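PDB 3AW8: phosphoribosylaminoimidazole carboxylase, ATPase subunit from Thermus thermophilus, which probably catalyses the ATP-dependent carboxylation of 5-aminoimidazole ribonucleotide by bicarbonate to N5-carboxyaminoimidazole ribonucleotide, a step of de novo purine biosynthesis. Local coordinates for residues G7-R12 with Y326-R331; I207-L212 with V360-W365; S300-L305 with V336-L341. All blocks are in the same frame, centred on the assembly; numbering follows the deposited sequence.

Interaction 1: G7-R12 with Y326-R331; sequences GGQLGR and YGKAVR
Gln-9 lies over one face of the Tyr-326 ring. Its CB sits 3.7 Å from the centroid of the Tyr-326 ring in a CH-pi contact. CG of Gln-9 continues along the same face, 3.6 Å from CE2 of Tyr-326. The amide plane of Gln-9 is turned only 7° from the ring plane. CG falls between the backbone N and the carbonyl carbon (chi1 64°), and a bend at chi2 then carries the amide past the ring to Lys-328. There NZ of Lys-328 donates a hydrogen bond of 2.7 Å to OE1 of Gln-9. The ammonium stands above the carbonyl plane, 38° out of it. NZ also bonds to the backbone O of Lys-335.

Arg-12 meets the same loop differently. Its extended chain passes the backbone of Tyr-326, whose O lies over one face of the guanidinium, 3.2 Å from NH1 of Arg-12, at a poor angle for a bond. NH1 bonds to Cys-35 O and Gln-38 OE1, and NH2 to Tyr-19 O of the second subunit.

Gly-8 is the N-cap of helix 9-18, which follows strand 2-5 in a turn resembling the glycine-rich Rossmann-type pattern. The contact joins the start of this helix to the loop between strands 321-325 and 335-343, where Tyr-326 OH bonds to ND1 of His-338.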
loop_
_atom_site.group_PDB
_atom_site.type_symbol
_atom_site.label_atom_id
_atom_site.label_comp_id
_atom_site.label_asym_id
_atom_site.label_seq_id
_atom_site.Cartn_x
_atom_site.Cartn_y
_atom_site.Cartn_z
ATOM N N GLY A 7 -2.427 15.050 -12.324
ATOM C CA GLY A 7 -1.334 14.130 -12.070
ATOM C C GLY A 7 -0.592 14.379 -10.766
ATOM O O GLY A 7 0.580 14.004 -10.634
ATOM N N GLY A 8 -1.274 14.997 -9.800
ATOM C CA GLY A 8 -0.660 15.290 -8.512
ATOM C C GLY A 8 -0.479 14.094 -7.585
ATOM O O GLY A 8 -0.622 12.941 -8.008
ATOM N N GLN A 9 -0.175 14.356 -6.316
ATOM C CA GLN A 9 0.039 13.261 -5.372
ATOM C C GLN A 9 -1.244 12.505 -5.047
ATOM O O GLN A 9 -1.207 11.300 -4.810
ATOM C CB GLN A 9 0.737 13.747 -4.079
ATOM C CG GLN A 9 -0.028 14.734 -3.218
ATOM C CD GLN A 9 0.075 16.146 -3.727
ATOM O OE1 GLN A 9 0.771 16.415 -4.705
ATOM N NE2 GLN A 9 -0.611 17.065 -3.063
ATOM N N LEU A 10 -2.382 13.192 -5.046
ATOM C CA LEU A 10 -3.645 12.503 -4.790
ATOM C C LEU A 10 -3.877 11.447 -5.883
ATOM O O LEU A 10 -4.375 10.352 -5.602
ATOM C CB LEU A 10 -4.806 13.501 -4.756
ATOM C CG LEU A 10 -4.740 14.525 -3.614
ATOM C CD1 LEU A 10 -5.954 15.430 -3.687
ATOM C CD2 LEU A 10 -4.679 13.813 -2.260
ATOM N N GLY A 11 -3.511 11.771 -7.122
ATOM C CA GLY A 11 -3.664 10.818 -8.216
ATOM C C GLY A 11 -2.639 9.698 -8.095
ATOM O O GLY A 11 -2.916 8.524 -8.377
ATOM N N ARG A 12 -1.435 10.065 -7.674
ATOM C CA ARG A 12 -0.365 9.091 -7.478
ATOM C C ARG A 12 -0.836 8.058 -6.463
ATOM O O ARG A 12 -0.634 6.861 -6.635
ATOM C CB ARG A 12 0.892 9.799 -6.961
ATOM C CG ARG A 12 2.072 8.907 -6.617
ATOM C CD ARG A 12 3.110 9.745 -5.856
ATOM N NE ARG A 12 4.258 8.982 -5.381
ATOM C CZ ARG A 12 5.355 8.733 -6.092
ATOM N NH1 ARG A 12 5.476 9.193 -7.330
ATOM N NH2 ARG A 12 6.330 8.005 -5.562
ATOM N N TYR A 326 6.270 12.006 -2.071
ATOM C CA TYR A 326 5.544 12.061 -3.335
ATOM C C TYR A 326 6.356 12.050 -4.619
ATOM O O TYR A 326 5.789 11.880 -5.698
ATOM C CB TYR A 326 4.597 13.265 -3.340
ATOM C CG TYR A 326 3.680 13.306 -2.141
ATOM C CD1 TYR A 326 3.254 12.126 -1.520
ATOM C CD2 TYR A 326 3.223 14.520 -1.632
ATOM C CE1 TYR A 326 2.403 12.158 -0.428
ATOM C CE2 TYR A 326 2.371 14.561 -0.544
ATOM C CZ TYR A 326 1.965 13.376 0.053
ATOM O OH TYR A 326 1.097 13.414 1.121
ATOM N N GLY A 327 7.671 12.226 -4.513
ATOM C CA GLY A 327 8.503 12.234 -5.704
ATOM C C GLY A 327 8.541 13.583 -6.401
ATOM O O GLY A 327 9.089 13.708 -7.488
ATOM N N LYS A 328 7.955 14.596 -5.776
ATOM C CA LYS A 328 7.932 15.945 -6.336
ATOM C C LYS A 328 9.205 16.672 -5.919
ATOM O O LYS A 328 9.804 16.340 -4.897
ATOM C CB LYS A 328 6.699 16.700 -5.821
ATOM C CG LYS A 328 5.379 15.981 -6.136
ATOM C CD LYS A 328 4.179 16.488 -5.323
ATOM C CE LYS A 328 3.760 17.902 -5.697
ATOM N NZ LYS A 328 2.614 18.389 -4.872
ATOM N N ALA A 329 9.632 17.647 -6.716
ATOM C CA ALA A 329 10.831 18.421 -6.401
ATOM C C ALA A 329 10.483 19.366 -5.270
ATOM O O ALA A 329 9.442 20.020 -5.303
ATOM C CB ALA A 329 11.280 19.209 -7.608
ATOM N N VAL A 330 11.354 19.440 -4.269
ATOM C CA VAL A 330 11.113 20.308 -3.125
ATOM C C VAL A 330 11.178 21.784 -3.500
ATOM O O VAL A 330 12.060 22.209 -4.244
ATOM C CB VAL A 330 12.135 20.043 -1.999
ATOM C CG1 VAL A 330 11.871 20.977 -0.829
ATOM C CG2 VAL A 330 12.053 18.589 -1.549
ATOM N N ARG A 331 10.225 22.551 -2.985
ATOM C CA ARG A 331 10.142 23.985 -3.216
ATOM C C ARG A 331 9.306 24.567 -2.090
ATOM O O ARG A 331 8.481 23.875 -1.501
ATOM C CB ARG A 331 9.488 24.291 -4.572
ATOM C CG ARG A 331 10.256 23.718 -5.754
ATOM C CD ARG A 331 9.811 24.283 -7.092
ATOM N NE ARG A 331 10.517 23.656 -8.214
ATOM C CZ ARG A 331 11.844 23.575 -8.324
ATOM N NH1 ARG A 331 12.625 24.082 -7.379
ATOM N NH2 ARG A 331 12.397 22.982 -9.377
#

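Interaction 2: I207-L212 with V360-W365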
loop_
_atom_site.group_PDB
_atom_site.type_symbol
_atom_site.label_atom_id
_atom_site.label_comp_id
_atom_site.label_asym_id
_atom_site.label_seq_id
_atom_site.Cartn_x
_atom_site.Cartn_y
_atom_site.Cartn_z
ATOM N N ILE A 207 -1.855 26.311 5.572
ATOM C CA ILE A 207 -1.572 24.968 5.065
ATOM C C ILE A 207 -1.833 23.921 6.135
ATOM O O ILE A 207 -1.420 24.098 7.279
ATOM C CB ILE A 207 -0.099 24.818 4.643
ATOM C CG1 ILE A 207 0.336 26.005 3.782
ATOM C CG2 ILE A 207 0.084 23.518 3.885
ATOM C CD1 ILE A 207 1.803 25.956 3.370
ATOM N N LEU A 208 -2.513 22.834 5.775
ATOM C CA LEU A 208 -2.771 21.761 6.730
ATOM C C LEU A 208 -1.408 21.248 7.202
ATOM O O LEU A 208 -0.546 20.904 6.386
ATOM C CB LEU A 208 -3.538 20.605 6.072
ATOM C CG LEU A 208 -3.697 19.358 6.955
ATOM C CD1 LEU A 208 -4.618 19.694 8.102
ATOM C CD2 LEU A 208 -4.258 18.193 6.160
ATOM N N ARG A 209 -1.214 21.201 8.518
ATOM C CA ARG A 209 0.051 20.745 9.082
ATOM C C ARG A 209 -0.067 19.416 9.794
ATOM O O ARG A 209 0.838 18.596 9.714
ATOM C CB ARG A 209 0.594 21.777 10.064
ATOM C CG ARG A 209 0.791 23.142 9.466
ATOM C CD ARG A 209 1.912 23.165 8.443
ATOM N NE ARG A 209 2.025 24.492 7.845
ATOM C CZ ARG A 209 3.086 24.925 7.174
ATOM N NH1 ARG A 209 4.143 24.138 7.008
ATOM N NH2 ARG A 209 3.095 26.152 6.674
ATOM N N LEU A 210 -1.185 19.195 10.474
ATOM C CA LEU A 210 -1.352 17.963 11.221
ATOM C C LEU A 210 -2.794 17.495 11.292
ATOM O O LEU A 210 -3.713 18.307 11.421
ATOM C CB LEU A 210 -0.831 18.164 12.647
ATOM C CG LEU A 210 -0.898 16.957 13.583
ATOM C CD1 LEU A 210 0.383 16.143 13.434
ATOM C CD2 LEU A 210 -1.067 17.421 15.025
ATOM N N SER A 211 -2.988 16.181 11.230
ATOM C CA SER A 211 -4.321 15.592 11.317
ATOM C C SER A 211 -4.349 14.497 12.384
ATOM O O SER A 211 -3.519 13.581 12.373
ATOM C CB SER A 211 -4.752 15.009 9.962
ATOM O OG SER A 211 -5.223 16.016 9.081
ATOM N N LEU A 212 -5.299 14.597 13.310
ATOM C CA LEU A 212 -5.419 13.612 14.371
ATOM C C LEU A 212 -6.689 12.797 14.175
ATOM O O LEU A 212 -7.793 13.345 14.143
ATOM C CB LEU A 212 -5.423 14.308 15.736
ATOM C CG LEU A 212 -4.103 15.038 16.012
ATOM C CD1 LEU A 212 -4.224 15.965 17.220
ATOM C CD2 LEU A 212 -3.014 14.007 16.220
ATOM N N VAL A 360 10.293 18.044 11.589
ATOM C CA VAL A 360 9.503 18.893 10.701
ATOM C C VAL A 360 9.326 20.301 11.250
ATOM O O VAL A 360 8.984 20.476 12.420
ATOM C CB VAL A 360 8.101 18.298 10.487
ATOM C CG1 VAL A 360 7.288 19.201 9.598
ATOM C CG2 VAL A 360 8.213 16.915 9.887
ATOM N N SER A 361 9.540 21.302 10.401
ATOM C CA SER A 361 9.386 22.695 10.814
ATOM C C SER A 361 7.925 23.130 10.693
ATOM O O SER A 361 7.084 22.373 10.217
ATOM C CB SER A 361 10.273 23.607 9.962
ATOM O OG SER A 361 9.843 23.626 8.614
ATOM N N GLU A 362 7.634 24.352 11.126
ATOM C CA GLU A 362 6.283 24.902 11.081
ATOM C C GLU A 362 5.188 23.920 11.481
ATOM O O GLU A 362 4.097 23.952 10.918
ATOM C CB GLU A 362 5.961 25.436 9.687
ATOM C CG GLU A 362 6.808 26.600 9.230
ATOM C CD GLU A 362 6.431 27.055 7.828
ATOM O OE1 GLU A 362 6.464 26.211 6.899
ATOM O OE2 GLU A 362 6.097 28.252 7.652
ATOM N N LEU A 363 5.472 23.043 12.438
ATOM C CA LEU A 363 4.462 22.096 12.895
ATOM C C LEU A 363 3.930 22.572 14.248
ATOM O O LEU A 363 4.628 22.501 15.265
ATOM C CB LEU A 363 5.054 20.689 13.012
ATOM C CG LEU A 363 4.103 19.591 13.504
ATOM C CD1 LEU A 363 2.873 19.530 12.620
ATOM C CD2 LEU A 363 4.816 18.252 13.500
ATOM N N PRO A 364 2.682 23.080 14.272
ATOM C CA PRO A 364 2.037 23.583 15.495
ATOM C C PRO A 364 1.531 22.507 16.445
ATOM O O PRO A 364 0.335 22.219 16.491
ATOM C CB PRO A 364 0.901 24.447 14.953
ATOM C CG PRO A 364 0.480 23.688 13.735
ATOM C CD PRO A 364 1.815 23.304 13.099
ATOM N N TRP A 365 2.441 21.919 17.208
ATOM C CA TRP A 365 2.043 20.895 18.156
ATOM C C TRP A 365 2.866 20.939 19.435
ATOM O O TRP A 365 4.043 21.304 19.419
ATOM C CB TRP A 365 2.172 19.515 17.526
ATOM C CG TRP A 365 1.712 18.405 18.421
ATOM C CD1 TRP A 365 0.421 18.028 18.676
ATOM C CD2 TRP A 365 2.543 17.537 19.188
ATOM N NE1 TRP A 365 0.400 16.974 19.557
ATOM C CE2 TRP A 365 1.690 16.653 19.890
ATOM C CE3 TRP A 365 3.929 17.421 19.354
ATOM C CZ2 TRP A 365 2.179 15.663 20.745
ATOM C CZ3 TRP A 365 4.418 16.436 20.204
ATOM C CH2 TRP A 365 3.543 15.568 20.889
#
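Arg-209 runs along the loop 360-365, first against Pro-364 and then against Glu-362. Its CB packs on the ring of Pro-364, 3.6 Å from CD of Pro-364, and the two side chains cross at about a right angle. CG touches both Pro-364 CD and the backbone O of Glu-362, and CD of Arg-209 comes 3.4 Å from that same O of Glu-362. The chain bends at chi2 (-68°), which turns it along the loop toward Glu-362. NE bonds instead to the backbone O of Trp-204. At the tip, CB of Glu-362 lies over one face of the guanidinium. The extended Glu-362 chain sets its OE1 beside the nitrogens: NH1 of Arg-209 is 3.1 Å from OE1 of Glu-362 in a salt bridge. NH2 makes a longer approach to the same oxygen. Both hydrogen bonds are weak and bent, and the two planes are 72° apart.

Arg-209 and Leu-210 both face Arg-202 on the neighbouring antiparallel strand 193-204, forming a classic beta bulge. Consecutive side chains of strand 207-213 therefore both point toward the loop. Pro-364 is the centre of an inverse gamma turn.

Leu-210 takes the apolar part. Its CB is 3.9 Å from CD1 of Leu-363. Its CD2 approaches the Trp-365 ring obliquely, 4.0 Å from CD1 of Trp-365. Leu-353 of helix 346-357 touches both Leu-210 and Trp-365.

Interaction 3: S300-L305 with V336-L341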
loop_
_atom_site.group_PDB
_atom_site.type_symbol
_atom_site.label_atom_id
_atom_site.label_comp_id
_atom_site.label_asym_id
_atom_site.label_seq_id
_atom_site.Cartn_x
_atom_site.Cartn_y
_atom_site.Cartn_z
ATOM N N SER A 300 -4.011 7.571 14.706
ATOM C CA SER A 300 -3.066 8.096 13.744
ATOM C C SER A 300 -2.850 9.587 13.854
ATOM O O SER A 300 -3.722 10.330 14.300
ATOM C CB SER A 300 -3.537 7.773 12.330
ATOM O OG SER A 300 -3.669 6.381 12.160
ATOM N N ALA A 301 -1.666 10.004 13.435
ATOM C CA ALA A 301 -1.286 11.399 13.412
ATOM C C ALA A 301 -0.689 11.560 12.020
ATOM O O ALA A 301 0.260 10.860 11.649
ATOM C CB ALA A 301 -0.242 11.692 14.479
ATOM N N MET A 302 -1.266 12.472 11.250
ATOM C CA MET A 302 -0.827 12.723 9.887
ATOM C C MET A 302 -0.055 14.038 9.875
ATOM O O MET A 302 -0.632 15.092 10.144
ATOM C CB MET A 302 -2.076 12.813 8.990
ATOM C CG MET A 302 -1.868 12.671 7.482
ATOM S SD MET A 302 -1.047 14.059 6.687
ATOM C CE MET A 302 -2.163 15.422 7.135
ATOM N N VAL A 303 1.244 14.000 9.597
ATOM C CA VAL A 303 1.980 15.259 9.552
ATOM C C VAL A 303 2.475 15.527 8.131
ATOM O O VAL A 303 3.209 14.730 7.551
ATOM C CB VAL A 303 3.185 15.315 10.592
ATOM C CG1 VAL A 303 2.832 14.552 11.850
ATOM C CG2 VAL A 303 4.469 14.778 9.991
ATOM N N ASN A 304 2.041 16.644 7.559
ATOM C CA ASN A 304 2.452 17.009 6.213
ATOM C C ASN A 304 3.909 17.415 6.149
ATOM O O ASN A 304 4.466 17.937 7.115
ATOM C CB ASN A 304 1.616 18.174 5.676
ATOM C CG ASN A 304 0.329 17.720 5.019
ATOM O OD1 ASN A 304 0.179 16.551 4.658
ATOM N ND2 ASN A 304 -0.601 18.648 4.845
ATOM N N LEU A 305 4.515 17.163 4.994
ATOM C CA LEU A 305 5.900 17.524 4.720
ATOM C C LEU A 305 5.799 18.678 3.722
ATOM O O LEU A 305 5.541 18.468 2.536
ATOM C CB LEU A 305 6.646 16.335 4.106
ATOM C CG LEU A 305 7.530 15.440 4.994
ATOM C CD1 LEU A 305 7.263 15.658 6.477
ATOM C CD2 LEU A 305 7.301 13.996 4.610
ATOM N N VAL A 336 5.307 17.972 -0.379
ATOM C CA VAL A 336 6.224 17.004 -0.961
ATOM C C VAL A 336 6.139 15.622 -0.354
ATOM O O VAL A 336 6.852 14.717 -0.770
ATOM C CB VAL A 336 7.680 17.508 -0.884
ATOM C CG1 VAL A 336 7.882 18.630 -1.874
ATOM C CG2 VAL A 336 7.991 18.000 0.510
ATOM N N GLY A 337 5.259 15.456 0.624
ATOM C CA GLY A 337 5.092 14.153 1.234
ATOM C C GLY A 337 4.311 14.268 2.519
ATOM O O GLY A 337 3.740 15.311 2.820
ATOM N N HIS A 338 4.250 13.178 3.267
ATOM C CA HIS A 338 3.593 13.190 4.554
ATOM C C HIS A 338 4.072 11.974 5.358
ATOM O O HIS A 338 4.713 11.070 4.817
ATOM C CB HIS A 338 2.062 13.201 4.400
ATOM C CG HIS A 338 1.466 11.874 4.051
ATOM N ND1 HIS A 338 1.251 11.469 2.749
ATOM C CD2 HIS A 338 1.024 10.864 4.836
ATOM C CE1 HIS A 338 0.697 10.270 2.751
ATOM N NE2 HIS A 338 0.549 9.881 4.004
ATOM N N ILE A 339 3.778 11.975 6.652
ATOM C CA ILE A 339 4.170 10.888 7.533
ATOM C C ILE A 339 2.988 10.488 8.391
ATOM O O ILE A 339 2.418 11.319 9.086
ATOM C CB ILE A 339 5.297 11.315 8.500
ATOM C CG1 ILE A 339 6.534 11.753 7.718
ATOM C CG2 ILE A 339 5.627 10.165 9.445
ATOM C CD1 ILE A 339 7.593 12.368 8.596
ATOM N N THR A 340 2.610 9.219 8.347
ATOM C CA THR A 340 1.517 8.773 9.185
ATOM C C THR A 340 2.050 7.908 10.307
ATOM O O THR A 340 2.710 6.899 10.073
ATOM C CB THR A 340 0.466 7.990 8.407
ATOM O OG1 THR A 340 -0.260 8.893 7.561
ATOM C CG2 THR A 340 -0.507 7.308 9.376
ATOM N N LEU A 341 1.769 8.342 11.531
ATOM C CA LEU A 341 2.183 7.644 12.738
ATOM C C LEU A 341 0.961 6.921 13.261
ATOM O O LEU A 341 -0.036 7.545 13.620
ATOM C CB LEU A 341 2.681 8.652 13.773
ATOM C CG LEU A 341 3.166 8.147 15.135
ATOM C CD1 LEU A 341 4.324 7.174 14.970
ATOM C CD2 LEU A 341 3.594 9.343 15.971
#
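Strands 299-306 and 335-343 are antiparallel neighbours in the large sheet. The segments 300-305 and 336-341 run at 160° to each other. Ala-301 with Leu-341 and Val-303 with Ile-339 are hydrogen-bonded pairs. The straightest of their bonds runs from Leu-341 N to Ala-301 O, 2.9 Å long at 175°.

Toward the far end, Val-336 and Gly-337 both face Leu-305. Val-336 N donates to Leu-305 O over 3.0 Å, nearly along the C=O axis. Leu-305 N bonds to Gly-337 O from well above the carbonyl plane.

Ala-301, Val-303, Leu-305, Ile-339 and Leu-341 share one face. CG2 of Val-303 lies 3.9 Å from CB of Ile-339. CD2 of Leu-305 folds over the partner strand, 3.4 Å from His-338 N, and also touches CG1 of Ile-339. Replacing Leu-305 with an alanine would probably leave a gap over Gly-337 and take away part of the apolar cover of Ile-339. Helix 346-357 covers Ala-301 and Ile-339 on this face.

The other face carries Met-302, Asn-304, His-338 and Thr-340. SD of Met-302 approaches the His-338 ring obliquely, 4.8 Å from its centroid and 4.0 Å from CB of His-338. Besides its tie to Tyr-326, the His-338 ring stacks on that of His-324. Asn-304 ND2 bonds to Asn-265 OD1 as well as to Leu-208.

Both strands lie in the PurK C-terminal family region, and the sheet runs on through strand 207-213 into the ATP-grasp part. The doubled residue opposite Leu-305 is a classic beta bulge, a known irregularity of antiparallel strands.

Interactions 2 and 3 lie on one sheet, their centres 9 Å apart, because strands 207-213 and 299-306 are neighbours. Leu-208 O and Asn-304 ND2 join them at 2.7 Å, and Ser-211 O and Met-302 N at 2.8 Å. Interaction 1 touches interaction 3, centres 14 Å apart, through Tyr-326 and the strand 336-341: Tyr-326 N lies 3.1 Å from Val-336 O. Interactions 1 and 2 do not touch; their nearest atoms are about 9 Å apart. The bound AMP is about 9 Å from the Arg-209 side chain and about 12 Å from that of Asn-304. Interaction 1 lies away from the nucleotide site.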